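Local coordinates for protein 4-phosphoerythronate dehydrogenase (Lactobacillus jensenii, PDB 4PRK) that probably catalyses the NAD-dependent interconversion of D-lactate and pyruvate, as a D-lactate dehydrogenase of the D-isomer-specific 2-hydroxyacid dehydrogenase family, at residues 188-191 with 192-196. Sequence-based numbering, arbitrary orientation.
Sequences TYAD and FDTVL
Asp191 meets Val195 through the first turn of a helix, a worked example of how a chain passes from an edge strand into a helix. The amide of Val195 gives its hydrogen to Asp191 O over 3.1 Å, at an N-H...O angle of 157°, while Val195 CG2 packs 3.5 Å from the same oxygen. The same methyl also lies 4.1 Å from Ala190 CB, a single apolar touch between the residue before the N-cap and the first turn.

Asp191 occupies the N-cap position, yet its carboxylate makes no capping bond. Asp193, inside the first turn, accepts a weak bond from Thr194 N at its OD1, 3.0 Å away and bent to 125°. A chi1 of 63° places the Asp193 carboxylate between its backbone N and carbonyl carbon, bringing OD1 to 3.2 Å from Asp191 CB. The two acids lie close, Asp191 OD2 to Asp193 OD1 being 4.2 Å, which may raise the proton affinity of either.

A water joins the corner, accepting from Asp191 N at 2.8 Å and hydrogen-bonding Thr194 OG1.

Further out, strand 188-189 forms an edge of the parallel Rossmann-type sheet, with backbone bonds from Thr188 and Ala190 to Ala174 of strand 171-175. Phe192 and Val195 rest on Ile152 of strand 148-152, and Leu196 reaches helix 218-223.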
loop_
_atom_site.group_PDB
_atom_site.type_symbol
_atom_site.label_atom_id
_atom_site.label_comp_id
_atom_site.label_asym_id
_atom_site.label_seq_id
_atom_site.Cartn_x
_atom_site.Cartn_y
_atom_site.Cartn_z
ATOM N N THR A 188 10.812 8.068 7.929
ATOM C CA THR A 188 12.261 8.270 8.131
ATOM C C THR A 188 12.402 9.122 9.367
ATOM O O THR A 188 11.760 10.199 9.481
ATOM C CB THR A 188 12.835 9.038 6.972
ATOM O OG1 THR A 188 12.710 8.250 5.770
ATOM C CG2 THR A 188 14.318 9.410 7.228
ATOM N N TYR A 189 13.167 8.637 10.342
ATOM C CA TYR A 189 13.422 9.426 11.527
ATOM C C TYR A 189 14.276 10.681 11.207
ATOM O O TYR A 189 15.080 10.666 10.307
ATOM C CB TYR A 189 14.096 8.569 12.568
ATOM C CG TYR A 189 13.225 7.523 13.233
ATOM C CD1 TYR A 189 12.249 7.889 14.142
ATOM C CD2 TYR A 189 13.462 6.190 13.047
ATOM C CE1 TYR A 189 11.472 6.943 14.790
ATOM C CE2 TYR A 189 12.698 5.233 13.701
ATOM C CZ TYR A 189 11.700 5.637 14.577
ATOM O OH TYR A 189 10.939 4.716 15.226
ATOM N N ALA A 190 13.979 11.760 11.906
ATOM C CA ALA A 190 14.604 13.042 11.691
ATOM C C ALA A 190 14.556 13.861 12.960
ATOM O O ALA A 190 13.833 13.548 13.880
ATOM C CB ALA A 190 13.941 13.792 10.558
ATOM N N ASP A 191 15.352 14.912 12.984
ATOM C CA ASP A 191 15.407 15.834 14.096
ATOM C C ASP A 191 14.122 16.622 14.196
ATOM O O ASP A 191 13.451 16.858 13.214
ATOM C CB ASP A 191 16.560 16.807 13.917
ATOM C CG ASP A 191 17.891 16.160 14.057
ATOM O OD1 ASP A 191 17.982 15.077 14.636
ATOM O OD2 ASP A 191 18.860 16.741 13.574
ATOM N N PHE A 192 13.813 17.052 15.400
ATOM C CA PHE A 192 12.576 17.724 15.673
ATOM C C PHE A 192 12.489 18.981 14.834
ATOM O O PHE A 192 11.458 19.273 14.275
ATOM C CB PHE A 192 12.528 18.043 17.162
ATOM C CG PHE A 192 11.370 18.893 17.578
ATOM C CD1 PHE A 192 10.168 18.326 17.922
ATOM C CD2 PHE A 192 11.496 20.258 17.654
ATOM C CE1 PHE A 192 9.106 19.104 18.315
ATOM C CE2 PHE A 192 10.436 21.043 18.045
ATOM C CZ PHE A 192 9.237 20.466 18.374
ATOM N N ASP A 193 13.580 19.720 14.729
ATOM C CA ASP A 193 13.567 20.929 13.929
ATOM C C ASP A 193 13.366 20.689 12.432
ATOM O O ASP A 193 12.645 21.418 11.790
ATOM C CB ASP A 193 14.748 21.852 14.242
ATOM C CG ASP A 193 16.083 21.231 13.932
ATOM O OD1 ASP A 193 16.179 20.002 13.879
ATOM O OD2 ASP A 193 17.054 21.985 13.750
ATOM N N THR A 194 13.997 19.652 11.892
ATOM C CA THR A 194 13.788 19.265 10.501
ATOM C C THR A 194 12.317 18.975 10.210
ATOM O O THR A 194 11.782 19.372 9.207
ATOM C CB THR A 194 14.597 18.007 10.188
ATOM O OG1 THR A 194 15.936 18.215 10.604
ATOM C CG2 THR A 194 14.584 17.705 8.728
ATOM N N VAL A 195 11.673 18.283 11.125
ATOM C CA VAL A 195 10.269 17.894 10.954
ATOM C C VAL A 195 9.382 19.137 10.852
ATOM O O VAL A 195 8.594 19.243 9.905
ATOM C CB VAL A 195 9.798 16.953 12.094
ATOM C CG1 VAL A 195 8.259 16.822 12.094
ATOM C CG2 VAL A 195 10.476 15.577 11.980
ATOM N N LEU A 196 9.506 20.076 11.802
ATOM C CA LEU A 196 8.727 21.298 11.759
ATOM C C LEU A 196 9.036 22.117 10.530
ATOM O O LEU A 196 8.151 22.726 9.945
ATOM C CB LEU A 196 9.012 22.164 12.971
ATOM C CG LEU A 196 8.587 21.612 14.323
ATOM C CD1 LEU A 196 8.862 22.699 15.361
ATOM C CD2 LEU A 196 7.112 21.211 14.284
HETATM O O HOH W 1 17.027 15.713 10.836
#